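ESX-1 secretion-associated protein EspB (Mycobacterium marinum, PDB 7P0Z) is secreted by the mycobacterial ESX-1 (type VII) system and assembles as a seven-subunit oligomer that probably forms a channel-like structure. Local coordinates at residues V11-I16 and F175-E179; S39-A44 and Y265-A269; Q50-S54 and L271-N275; F132-K136 and I231-E235; Q166-F172 and K194-L198. All coordinates share one frame; numbering follows the deposited sequence.

Contact 1 of 5, residues V11-I16 and F175-E179; sequences VDQQEI and FENWE
The indole of W178 receives the methyl tip of I16 on one face: CD1 stands 3.4 Å above its plane, over the centre. This is a CH-pi contact with the five-membered ring, 15° off the ring normal, and the two side chains meet at about a right angle. V11 CG1 approaches the same indole obliquely, 4.0 Å from W178 CD1. The benzo edge of W178 is turned to one face of F175, CE3 standing 3.6 Å above that ring, offset toward its rim; F175 CZ lies at the indole edge, in its plane. E15 extends from the first helical turn, CG anti to the backbone N (chi1 -173°), and delivers its carboxylate to the loop. E15 OE2 accepts a nearly straight bond from N177 N (2.9 Å, 169°) on its syn side and a weak, bent one from E176 N (3.2 Å). One oxygen thus takes one firm and one weak backbone N-H, which probably eases the closeness of the E176 carboxylate, whose OE1 is 3.8 Å from E15 OE2. E15 OE1 lies against F175 CB at 3.4 Å. The indole NE1 donates to Y83 OH. A tryptophan in a loop between two PPE-domain helices, followed by E179 and a glycine and joined to a tyrosine of the PE part, is consistent with the WxG element that, with a YxxxD/E motif, makes up the secretion signal of type VII substrates.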
# COMPACT_ATOMS: atom_id res chain seq x y z
N VAL A 11 23.57 39.68 28.18
CA VAL A 11 22.47 39.38 27.28
C VAL A 11 22.35 40.52 26.30
O VAL A 11 22.21 41.68 26.70
CB VAL A 11 21.15 39.16 28.03
CG1 VAL A 11 20.11 38.66 27.07
CG2 VAL A 11 21.34 38.18 29.13
N ASP A 12 22.35 40.19 25.01
CA ASP A 12 22.25 41.19 23.96
C ASP A 12 20.79 41.43 23.62
O ASP A 12 20.21 40.78 22.76
CB ASP A 12 23.02 40.77 22.73
CG ASP A 12 23.34 41.92 21.86
OD1 ASP A 12 23.22 43.05 22.35
OD2 ASP A 12 23.69 41.70 20.69
N GLN A 13 20.19 42.41 24.30
CA GLN A 13 18.85 42.85 23.96
C GLN A 13 18.77 43.38 22.55
O GLN A 13 17.72 43.27 21.91
CB GLN A 13 18.41 43.93 24.92
CG GLN A 13 18.15 43.44 26.29
CD GLN A 13 17.49 44.48 27.11
OE1 GLN A 13 17.94 44.80 28.19
NE2 GLN A 13 16.43 45.04 26.59
N GLN A 14 19.83 44.01 22.06
CA GLN A 14 19.76 44.62 20.75
C GLN A 14 19.60 43.56 19.67
O GLN A 14 18.90 43.79 18.68
CB GLN A 14 20.98 45.48 20.49
CG GLN A 14 20.80 46.50 19.40
CD GLN A 14 19.53 47.29 19.53
OE1 GLN A 14 19.18 47.77 20.60
NE2 GLN A 14 18.84 47.45 18.43
N GLU A 15 20.23 42.40 19.84
CA GLU A 15 20.01 41.32 18.90
C GLU A 15 18.55 40.91 18.87
O GLU A 15 17.97 40.71 17.80
CB GLU A 15 20.88 40.12 19.26
CG GLU A 15 20.81 39.03 18.21
CD GLU A 15 20.99 37.64 18.75
OE1 GLU A 15 20.06 37.11 19.38
OE2 GLU A 15 22.06 37.05 18.53
N ILE A 16 17.93 40.80 20.04
CA ILE A 16 16.53 40.40 20.08
C ILE A 16 15.65 41.44 19.41
O ILE A 16 14.74 41.10 18.66
CB ILE A 16 16.10 40.11 21.52
CG1 ILE A 16 17.11 39.21 22.20
CG2 ILE A 16 14.74 39.47 21.56
CD1 ILE A 16 16.77 38.88 23.60
N PHE A 175 19.07 32.15 17.24
CA PHE A 175 19.78 33.32 17.71
C PHE A 175 21.25 33.00 17.90
O PHE A 175 21.62 31.88 18.23
CB PHE A 175 19.19 33.80 19.03
CG PHE A 175 17.75 34.10 18.95
CD1 PHE A 175 17.30 35.25 18.35
CD2 PHE A 175 16.82 33.24 19.49
CE1 PHE A 175 15.96 35.53 18.28
CE2 PHE A 175 15.49 33.51 19.43
CZ PHE A 175 15.05 34.66 18.82
N GLU A 176 22.09 34.00 17.70
CA GLU A 176 23.50 33.85 18.03
C GLU A 176 23.73 33.90 19.53
O GLU A 176 24.18 32.92 20.13
CB GLU A 176 24.32 34.94 17.35
CG GLU A 176 24.25 34.93 15.89
CD GLU A 176 24.87 36.17 15.31
OE1 GLU A 176 24.81 37.22 15.97
OE2 GLU A 176 25.43 36.09 14.20
N ASN A 177 23.42 35.03 20.15
CA ASN A 177 23.86 35.30 21.50
C ASN A 177 22.77 35.21 22.54
O ASN A 177 22.99 35.61 23.67
CB ASN A 177 24.49 36.69 21.57
CG ASN A 177 25.53 36.88 20.54
OD1 ASN A 177 26.49 36.14 20.49
ND2 ASN A 177 25.34 37.87 19.70
N TRP A 178 21.61 34.70 22.21
CA TRP A 178 20.54 34.63 23.19
C TRP A 178 20.31 33.18 23.58
O TRP A 178 20.31 32.30 22.73
CB TRP A 178 19.27 35.25 22.66
CG TRP A 178 18.28 35.43 23.72
CD1 TRP A 178 18.52 35.59 25.04
CD2 TRP A 178 16.87 35.42 23.58
NE1 TRP A 178 17.36 35.70 25.73
CE2 TRP A 178 16.32 35.60 24.85
CE3 TRP A 178 16.01 35.28 22.49
CZ2 TRP A 178 14.96 35.65 25.07
CZ3 TRP A 178 14.67 35.33 22.71
CH2 TRP A 178 14.15 35.51 23.99
N GLU A 179 20.12 32.95 24.87
CA GLU A 179 20.04 31.59 25.36
C GLU A 179 19.15 31.58 26.59
O GLU A 179 18.80 32.62 27.13
CB GLU A 179 21.44 31.06 25.66
CG GLU A 179 21.49 29.56 25.68
CD GLU A 179 22.90 29.03 25.75
OE1 GLU A 179 23.83 29.85 25.93
OE2 GLU A 179 23.09 27.81 25.59

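Contact 2 of 5, residues S39-A44 and Y265-A269; sequences SGLTAA and YNTKA
L41 and A44, at the start of helix 42-81, pack on Y265 near the end of helix 244-268, joining the PE part to the PPE part inside the helical bundle; an ST turn at S39 leads into the first of these helices. L41 CD1 rests 3.5 Å above one face of the Y265 ring, displaced toward the rim, and comes closest to CE1. This CH-pi contact lies 23° off the ring normal. The methyl of A44 comes instead to the ring edge, near its plane, with CB 3.7 Å from Y265 OH. The ring is carried to both by a chi1 of -162°, which sets CG opposite the backbone N and aims the phenol at the incoming loop.

Next to this pair A43 presses on the last turn of the other helix and the residue just after it. A43 CB is 3.3 Å from the amide oxygen N266 OD1 and 4.1 Å from A269 CB. The small side chain of A43 is consistent with the close approach of the backbones, A43 CA being 5.5 Å from N266 CA.

Further out, Q218 of helix 181-224 fixes the phenol through a hydrogen bond between its OE1 and Y265 OH, and L217 and A221 of that helix also touch the Y265 side chain. L41 is backed by K141 and L142 of helix 133-143. The turn before L41, the N-cap residue of its helix, helps to place it: S39 OG accepts a bond from L41 N, 3.1 Å long and nearly straight at 166°.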
# COMPACT_ATOMS: atom_id res chain seq x y z
N SER A 39 -10.89 28.24 -22.61
CA SER A 39 -11.77 28.06 -23.75
C SER A 39 -13.17 28.45 -23.33
O SER A 39 -13.36 29.11 -22.31
CB SER A 39 -11.72 26.62 -24.26
OG SER A 39 -12.51 25.79 -23.44
N GLY A 40 -14.15 28.06 -24.13
CA GLY A 40 -15.54 28.29 -23.83
C GLY A 40 -16.24 27.12 -23.21
O GLY A 40 -17.42 27.22 -22.87
N LEU A 41 -15.55 26.00 -23.04
CA LEU A 41 -16.17 24.84 -22.43
C LEU A 41 -16.56 25.12 -20.98
O LEU A 41 -15.95 25.94 -20.30
CB LEU A 41 -15.24 23.66 -22.50
CG LEU A 41 -14.95 23.35 -23.97
CD1 LEU A 41 -13.80 22.40 -24.10
CD2 LEU A 41 -16.18 22.80 -24.63
N THR A 42 -17.60 24.44 -20.53
CA THR A 42 -18.08 24.69 -19.18
C THR A 42 -17.09 24.18 -18.14
O THR A 42 -16.92 24.80 -17.09
CB THR A 42 -19.46 24.05 -18.99
OG1 THR A 42 -19.94 24.31 -17.68
CG2 THR A 42 -19.39 22.57 -19.18
N ALA A 43 -16.43 23.07 -18.42
CA ALA A 43 -15.43 22.56 -17.49
C ALA A 43 -14.26 23.53 -17.37
O ALA A 43 -13.67 23.67 -16.30
CB ALA A 43 -14.95 21.19 -17.92
N ALA A 44 -13.92 24.20 -18.46
CA ALA A 44 -12.85 25.18 -18.40
C ALA A 44 -13.24 26.34 -17.50
O ALA A 44 -12.41 26.84 -16.73
CB ALA A 44 -12.52 25.68 -19.80
N TYR A 265 -11.32 16.00 -21.50
CA TYR A 265 -11.23 17.37 -21.05
C TYR A 265 -12.05 17.60 -19.80
O TYR A 265 -11.61 18.28 -18.88
CB TYR A 265 -11.72 18.29 -22.16
CG TYR A 265 -11.31 19.71 -22.04
CD1 TYR A 265 -12.10 20.62 -21.37
CD2 TYR A 265 -10.16 20.16 -22.63
CE1 TYR A 265 -11.73 21.93 -21.27
CE2 TYR A 265 -9.79 21.47 -22.56
CZ TYR A 265 -10.57 22.35 -21.88
OH TYR A 265 -10.19 23.66 -21.82
N ASN A 266 -13.25 17.04 -19.76
CA ASN A 266 -14.13 17.32 -18.65
C ASN A 266 -13.65 16.64 -17.39
O ASN A 266 -13.83 17.18 -16.30
CB ASN A 266 -15.54 16.90 -18.99
CG ASN A 266 -16.18 17.84 -19.95
OD1 ASN A 266 -15.65 18.90 -20.23
ND2 ASN A 266 -17.32 17.45 -20.48
N THR A 267 -13.04 15.48 -17.51
CA THR A 267 -12.62 14.88 -16.25
C THR A 267 -11.30 15.45 -15.77
O THR A 267 -11.13 15.66 -14.57
CB THR A 267 -12.55 13.38 -16.36
OG1 THR A 267 -11.61 13.02 -17.37
CG2 THR A 267 -13.90 12.86 -16.72
N LYS A 268 -10.37 15.71 -16.67
CA LYS A 268 -9.09 16.21 -16.20
C LYS A 268 -9.15 17.66 -15.78
O LYS A 268 -8.30 18.10 -15.01
CB LYS A 268 -8.03 16.03 -17.26
CG LYS A 268 -7.64 14.62 -17.45
CD LYS A 268 -6.41 14.52 -18.26
CE LYS A 268 -6.09 13.09 -18.47
NZ LYS A 268 -5.86 12.42 -17.19
N ALA A 269 -10.13 18.41 -16.24
CA ALA A 269 -10.27 19.79 -15.83
C ALA A 269 -11.00 19.94 -14.52
O ALA A 269 -11.49 21.02 -14.22
CB ALA A 269 -10.99 20.59 -16.90

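Contact 3 of 5, residues Q50-S54 and L271-N275; sequences QLAVS and LEPVN
Here a helix meets an extended segment: Q50, L51 and S54, on one side of helix 42-81, hold the chain that follows helix 244-268, near the middle of the elongated molecule. The polar part centres on S54, whose OG accepts a hydrogen bond from V274 N (3.2 Å, 138°). The same oxygen is approached by Q50 NE2 at 3.3 Å, one turn earlier, so a backbone N-H and, weakly, an amide N-H meet at one hydroxyl. S54 OG also lies 3.6 Å from V274 CB.

Q50 reaches this point by a bent chain. CG points away from the backbone N (chi1 179°) and the chain then folds back (chi2 58°), carrying the amide obliquely across the proline. NE2 comes within 3.5 Å of P273 CA, while Q50 CG rests 3.9 Å from L271 CB. An apolar contact adjoins it: L271 CD1 meets L51 CG at 4.0 Å.

Helix 181-224 runs behind the pair and backs both segments. Its Q210 donates from NE2 to the carbonyl O of E272, M214 touches L271, L207 touches S54 and L203 touches V274. A neighbouring subunit adds Q166, whose OE1 receives the firmer hydrogen bond of Q50 NE2, and L163, which packs on Q50. The glutamine therefore links helix 42-81, the extended segment and helix 149-166 of a neighbouring copy.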
# COMPACT_ATOMS: atom_id res chain seq x y z
N GLN A 50 -12.42 27.62 -9.97
CA GLN A 50 -11.77 26.90 -8.89
C GLN A 50 -10.41 27.51 -8.58
O GLN A 50 -10.06 27.70 -7.41
CB GLN A 50 -11.63 25.43 -9.25
CG GLN A 50 -10.94 24.57 -8.20
CD GLN A 50 -11.63 24.60 -6.86
OE1 GLN A 50 -12.66 23.96 -6.68
NE2 GLN A 50 -11.08 25.32 -5.92
N LEU A 51 -9.64 27.83 -9.62
CA LEU A 51 -8.35 28.47 -9.41
C LEU A 51 -8.49 29.83 -8.75
O LEU A 51 -7.72 30.17 -7.86
CB LEU A 51 -7.60 28.61 -10.73
CG LEU A 51 -6.92 27.35 -11.21
CD1 LEU A 51 -6.25 27.57 -12.53
CD2 LEU A 51 -5.92 26.90 -10.18
N ALA A 52 -9.46 30.62 -9.19
CA ALA A 52 -9.63 31.93 -8.58
C ALA A 52 -9.96 31.81 -7.10
O ALA A 52 -9.41 32.55 -6.27
CB ALA A 52 -10.71 32.71 -9.32
N VAL A 53 -10.83 30.87 -6.76
CA VAL A 53 -11.21 30.70 -5.37
C VAL A 53 -10.03 30.20 -4.54
O VAL A 53 -9.80 30.67 -3.42
CB VAL A 53 -12.41 29.75 -5.26
CG1 VAL A 53 -12.77 29.53 -3.83
CG2 VAL A 53 -13.59 30.35 -5.95
N SER A 54 -9.26 29.26 -5.07
CA SER A 54 -8.09 28.78 -4.36
C SER A 54 -7.09 29.90 -4.13
O SER A 54 -6.49 30.00 -3.06
CB SER A 54 -7.45 27.64 -5.12
OG SER A 54 -8.12 26.43 -4.86
N LEU A 271 -10.45 20.32 -10.94
CA LEU A 271 -9.31 20.65 -10.11
C LEU A 271 -9.62 20.50 -8.64
O LEU A 271 -10.71 20.83 -8.19
CB LEU A 271 -8.84 22.07 -10.39
CG LEU A 271 -8.29 22.18 -11.80
CD1 LEU A 271 -7.85 23.59 -12.08
CD2 LEU A 271 -7.14 21.21 -11.95
N GLU A 272 -8.65 20.00 -7.90
CA GLU A 272 -8.78 19.93 -6.47
C GLU A 272 -8.79 21.33 -5.86
O GLU A 272 -8.03 22.19 -6.29
CB GLU A 272 -7.63 19.14 -5.88
CG GLU A 272 -7.70 17.70 -6.20
CD GLU A 272 -8.64 16.98 -5.28
OE1 GLU A 272 -8.22 16.62 -4.16
OE2 GLU A 272 -9.80 16.80 -5.66
N PRO A 273 -9.63 21.58 -4.88
CA PRO A 273 -9.49 22.81 -4.11
C PRO A 273 -8.25 22.77 -3.24
O PRO A 273 -7.72 21.71 -2.92
CB PRO A 273 -10.76 22.83 -3.26
CG PRO A 273 -11.14 21.44 -3.16
CD PRO A 273 -10.75 20.77 -4.41
N VAL A 274 -7.79 23.95 -2.86
CA VAL A 274 -6.60 24.10 -2.05
C VAL A 274 -7.03 24.71 -0.73
O VAL A 274 -7.45 25.87 -0.71
CB VAL A 274 -5.56 24.99 -2.73
CG1 VAL A 274 -4.34 25.15 -1.87
CG2 VAL A 274 -5.18 24.42 -4.06
N ASN A 275 -6.95 23.95 0.36
CA ASN A 275 -7.25 24.58 1.64
C ASN A 275 -6.00 24.75 2.48
O ASN A 275 -5.37 23.76 2.88
CB ASN A 275 -8.32 23.86 2.45
CG ASN A 275 -8.00 22.45 2.73
OD1 ASN A 275 -7.06 21.89 2.19
ND2 ASN A 275 -8.72 21.88 3.67

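Contact 4 of 5, residues F132-K136 and I231-E235; sequences FTDLK and IVELE
The aromatic contact is between F132 and E235, whose aliphatic stem lies over one face of the phenyl ring. E235 CB stands 3.6 Å above the plane, offset toward the rim, in a CH-pi geometry 16° off the normal; E235 CG is 3.5 Å from F132 CD2. The carboxylate beyond is turned nearly parallel to the ring, the planes 20° apart. F132 CE1 also touches L234 CG at 4.1 Å.

Apolar contacts centre on I231, whose two branches part. CG2, anti to the backbone N, meets K136 CG at 3.6 Å and, more loosely, F132 CB. CD1, ending the other branch, reaches L135, 3.7 Å from its CB and 3.4 Å from its carbonyl O.

These residues join two helices running in opposite directions, the start of helix 133-143 and helix 228-237, the short helix between the long helices 181-224 and 244-268 at the tip of the PPE domain, far from W178. Helix 244-268 fills in behind: its Y251 meets F132 edge-to-face, and L250 and Y254 touch L234.

In a single long salt bridge K136, bent at chi3 (71°), brings NZ to 3.7 Å from E235 OE1, the two chains crossing at about a right angle.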
# COMPACT_ATOMS: atom_id res chain seq x y z
N PHE A 132 -24.18 18.92 -38.02
CA PHE A 132 -22.87 19.17 -37.47
C PHE A 132 -22.92 20.13 -36.30
O PHE A 132 -21.89 20.66 -35.91
CB PHE A 132 -21.97 19.73 -38.56
CG PHE A 132 -21.88 18.85 -39.76
CD1 PHE A 132 -20.86 17.94 -39.89
CD2 PHE A 132 -22.84 18.92 -40.74
CE1 PHE A 132 -20.78 17.14 -40.99
CE2 PHE A 132 -22.77 18.12 -41.83
CZ PHE A 132 -21.73 17.22 -41.96
N THR A 133 -24.10 20.36 -35.73
CA THR A 133 -24.23 21.43 -34.76
C THR A 133 -23.64 21.06 -33.41
O THR A 133 -23.14 21.94 -32.71
CB THR A 133 -25.68 21.84 -34.63
OG1 THR A 133 -26.45 20.70 -34.27
CG2 THR A 133 -26.15 22.40 -35.92
N ASP A 134 -23.69 19.80 -33.01
CA ASP A 134 -22.96 19.45 -31.80
C ASP A 134 -21.46 19.57 -32.01
O ASP A 134 -20.75 20.07 -31.14
CB ASP A 134 -23.31 18.05 -31.34
CG ASP A 134 -24.68 17.98 -30.75
OD1 ASP A 134 -25.13 19.01 -30.20
OD2 ASP A 134 -25.31 16.91 -30.83
N LEU A 135 -20.96 19.12 -33.15
CA LEU A 135 -19.55 19.30 -33.45
C LEU A 135 -19.20 20.77 -33.58
O LEU A 135 -18.16 21.21 -33.10
CB LEU A 135 -19.18 18.56 -34.73
CG LEU A 135 -18.78 17.09 -34.68
CD1 LEU A 135 -17.51 16.95 -33.94
CD2 LEU A 135 -19.86 16.26 -34.03
N LYS A 136 -20.04 21.55 -34.25
CA LYS A 136 -19.74 22.96 -34.40
C LYS A 136 -19.76 23.67 -33.06
O LYS A 136 -18.94 24.56 -32.81
CB LYS A 136 -20.70 23.61 -35.38
CG LYS A 136 -20.33 23.34 -36.80
CD LYS A 136 -21.46 23.61 -37.75
CE LYS A 136 -21.76 25.07 -37.89
NZ LYS A 136 -22.87 25.25 -38.87
N ILE A 231 -14.64 21.13 -39.72
CA ILE A 231 -16.05 20.77 -39.64
C ILE A 231 -16.83 21.48 -40.72
O ILE A 231 -17.74 20.91 -41.33
CB ILE A 231 -16.59 21.08 -38.23
CG1 ILE A 231 -15.92 20.16 -37.21
CG2 ILE A 231 -18.08 20.90 -38.16
CD1 ILE A 231 -16.19 20.53 -35.80
N VAL A 232 -16.50 22.74 -40.99
CA VAL A 232 -17.14 23.44 -42.09
C VAL A 232 -16.82 22.76 -43.41
O VAL A 232 -17.69 22.58 -44.27
CB VAL A 232 -16.73 24.91 -42.08
CG1 VAL A 232 -17.31 25.61 -43.26
CG2 VAL A 232 -17.29 25.54 -40.85
N GLU A 233 -15.57 22.35 -43.59
CA GLU A 233 -15.22 21.57 -44.76
C GLU A 233 -16.06 20.31 -44.87
O GLU A 233 -16.61 20.02 -45.93
CB GLU A 233 -13.75 21.19 -44.72
CG GLU A 233 -12.88 22.28 -45.26
CD GLU A 233 -13.09 22.46 -46.74
OE1 GLU A 233 -13.40 21.45 -47.40
OE2 GLU A 233 -12.94 23.59 -47.23
N LEU A 234 -16.12 19.52 -43.81
CA LEU A 234 -16.80 18.25 -43.91
C LEU A 234 -18.27 18.45 -44.21
O LEU A 234 -18.84 17.74 -45.03
CB LEU A 234 -16.61 17.45 -42.62
CG LEU A 234 -17.19 16.05 -42.68
CD1 LEU A 234 -16.50 15.25 -43.76
CD2 LEU A 234 -17.07 15.34 -41.36
N GLU A 235 -18.88 19.46 -43.60
CA GLU A 235 -20.27 19.76 -43.87
C GLU A 235 -20.48 20.11 -45.33
O GLU A 235 -21.32 19.52 -46.02
CB GLU A 235 -20.72 20.91 -42.99
CG GLU A 235 -22.13 21.32 -43.19
CD GLU A 235 -22.51 22.46 -42.31
OE1 GLU A 235 -21.65 22.93 -41.54
OE2 GLU A 235 -23.67 22.92 -42.38

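Contact 5 of 5, residues Q166-F172 and K194-L198; sequences QRDIKRF and KEWIL
I169 faces K194 and I197 with CG1 wedged between its backbone N and carbonyl carbon (chi1 60°), which leaves CG2 beside the N and pointing at the helix. K194 turns CG away from its own N (chi1 -169°), and the chain then bends at the next two bonds, so its aliphatic half lies against the loop while its amine leads off. K194 CG consequently rests 3.9 Å from I169 CB, and I169 CG2 meets I197 CG2 at 4.1 Å, the two isoleucines passing antiparallel.

F172 receives the helix backbone on one face: K194 N lies 3.9 Å above the ring plane, toward the rim, and K194 CB comes to 3.6 Å from F172 CD2. The opposite face is filled by R171 CG, 3.7 Å above the plane and over the centre, so the phenyl is sandwiched between its own neighbour and the helix. Q166 CG touches L198 CD2 at 4.1 Å, the side chains at about a right angle.

The charged ends are engaged beside the apolar contact. K194 NZ forms a hydrogen-bonded salt bridge with E195 OE2 at 2.7 Å, from above the carboxylate plane. R171 pairs with D168 in a salt bridge and gives NH1 to the carbonyls of V23 and A25.

The loop leaves helix 149-166 and folds against helix 181-224, both in the PPE domain. V23 of helix 13-23 and R69 of helix 42-81 touch F172, while a neighbouring subunit approaches with N57 on I169 and N275 on L198.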
# COMPACT_ATOMS: atom_id res chain seq x y z
N GLN A 166 10.17 30.90 -0.20
CA GLN A 166 11.28 30.05 0.19
C GLN A 166 12.54 30.84 0.50
O GLN A 166 13.33 30.43 1.35
CB GLN A 166 11.56 29.03 -0.90
CG GLN A 166 10.80 27.77 -0.75
CD GLN A 166 10.85 26.91 -1.98
OE1 GLN A 166 11.26 25.77 -1.91
NE2 GLN A 166 10.40 27.43 -3.09
N ARG A 167 12.74 31.96 -0.16
CA ARG A 167 13.95 32.72 0.12
C ARG A 167 13.86 33.52 1.40
O ARG A 167 14.83 34.16 1.77
CB ARG A 167 14.26 33.72 -0.97
CG ARG A 167 14.57 33.15 -2.26
CD ARG A 167 14.88 34.26 -3.17
NE ARG A 167 15.07 33.73 -4.49
CZ ARG A 167 14.10 33.67 -5.38
NH1 ARG A 167 12.93 34.18 -5.08
NH2 ARG A 167 14.31 33.15 -6.57
N ASP A 168 12.72 33.53 2.07
CA ASP A 168 12.50 34.47 3.14
C ASP A 168 12.35 33.79 4.49
O ASP A 168 11.67 34.30 5.37
CB ASP A 168 11.29 35.33 2.84
CG ASP A 168 11.42 36.71 3.40
OD1 ASP A 168 12.48 37.00 3.98
OD2 ASP A 168 10.47 37.50 3.26
N ILE A 169 12.99 32.65 4.69
CA ILE A 169 12.95 31.99 5.98
C ILE A 169 14.19 32.28 6.82
O ILE A 169 14.33 31.73 7.90
CB ILE A 169 12.73 30.48 5.83
CG1 ILE A 169 13.86 29.86 5.02
CG2 ILE A 169 11.40 30.20 5.21
CD1 ILE A 169 13.96 28.41 5.20
N LYS A 170 15.09 33.14 6.34
CA LYS A 170 16.16 33.62 7.20
C LYS A 170 15.63 34.25 8.46
O LYS A 170 16.23 34.12 9.53
CB LYS A 170 17.00 34.66 6.49
CG LYS A 170 17.88 34.16 5.45
CD LYS A 170 18.34 35.34 4.66
CE LYS A 170 19.17 36.24 5.53
NZ LYS A 170 19.72 37.37 4.75
N ARG A 171 14.50 34.94 8.37
CA ARG A 171 13.96 35.62 9.52
C ARG A 171 13.58 34.68 10.65
O ARG A 171 13.19 35.16 11.71
CB ARG A 171 12.74 36.44 9.11
CG ARG A 171 11.61 35.60 8.61
CD ARG A 171 10.43 36.45 8.25
NE ARG A 171 10.65 37.27 7.06
CZ ARG A 171 9.98 38.38 6.80
NH1 ARG A 171 9.07 38.81 7.65
NH2 ARG A 171 10.22 39.06 5.70
N PHE A 172 13.68 33.37 10.47
CA PHE A 172 13.37 32.45 11.55
C PHE A 172 14.58 31.69 12.04
O PHE A 172 14.42 30.73 12.79
CB PHE A 172 12.30 31.46 11.13
CG PHE A 172 11.09 32.08 10.60
CD1 PHE A 172 10.32 32.90 11.39
CD2 PHE A 172 10.69 31.84 9.32
CE1 PHE A 172 9.20 33.47 10.91
CE2 PHE A 172 9.55 32.40 8.83
CZ PHE A 172 8.80 33.22 9.63
N LYS A 194 8.26 29.01 10.43
CA LYS A 194 9.01 28.62 9.26
C LYS A 194 8.36 27.42 8.58
O LYS A 194 8.24 27.37 7.35
CB LYS A 194 10.44 28.30 9.67
CG LYS A 194 11.44 28.10 8.58
CD LYS A 194 11.45 26.69 8.12
CE LYS A 194 11.79 25.80 9.25
NZ LYS A 194 11.84 24.40 8.81
N GLU A 195 7.94 26.44 9.37
CA GLU A 195 7.28 25.27 8.80
C GLU A 195 6.00 25.66 8.08
O GLU A 195 5.71 25.16 6.99
CB GLU A 195 6.97 24.26 9.88
CG GLU A 195 8.18 23.60 10.37
CD GLU A 195 8.74 22.67 9.34
OE1 GLU A 195 7.95 22.07 8.58
OE2 GLU A 195 9.97 22.54 9.28
N TRP A 196 5.22 26.54 8.69
CA TRP A 196 4.00 26.97 8.05
C TRP A 196 4.28 27.71 6.76
O TRP A 196 3.56 27.54 5.77
CB TRP A 196 3.20 27.83 9.01
CG TRP A 196 1.91 28.22 8.46
CD1 TRP A 196 0.80 27.46 8.38
CD2 TRP A 196 1.59 29.46 7.87
NE1 TRP A 196 -0.21 28.16 7.79
CE2 TRP A 196 0.26 29.40 7.46
CE3 TRP A 196 2.31 30.63 7.64
CZ2 TRP A 196 -0.38 30.46 6.85
CZ3 TRP A 196 1.68 31.68 7.04
CH2 TRP A 196 0.34 31.59 6.64
N ILE A 197 5.31 28.54 6.75
CA ILE A 197 5.66 29.27 5.54
C ILE A 197 6.07 28.32 4.43
O ILE A 197 5.71 28.51 3.27
CB ILE A 197 6.76 30.31 5.85
CG1 ILE A 197 6.18 31.46 6.65
CG2 ILE A 197 7.39 30.83 4.58
CD1 ILE A 197 5.32 32.35 5.86
N LEU A 198 6.83 27.29 4.76
CA LEU A 198 7.22 26.33 3.74
C LEU A 198 6.02 25.57 3.20
O LEU A 198 5.92 25.32 2.00
CB LEU A 198 8.26 25.37 4.29
CG LEU A 198 9.62 26.04 4.40
CD1 LEU A 198 10.67 25.04 4.70
CD2 LEU A 198 9.93 26.74 3.11

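From the N terminus, contact 1 closes the first long loop, bringing 11-16 to 175-179, and its span crosses those of all the others. Contact 2 (39-44 with 265-269) and contact 3 (50-54 with 271-275) both start on helix 42-81 and cross each other, about 15 Å apart between centres; they tie the PE part to the end of helix 244-268 and the chain after it. Contact 4 (132-136 with 231-235) falls within both spans, and contact 5, the short loop 166-172 to 194-198, within contact 4. Contacts 1 and 4 lie on opposite sides of the molecular centre, about 75 Å apart between centres; contacts 1, 3 and 5 meet neighbouring subunits.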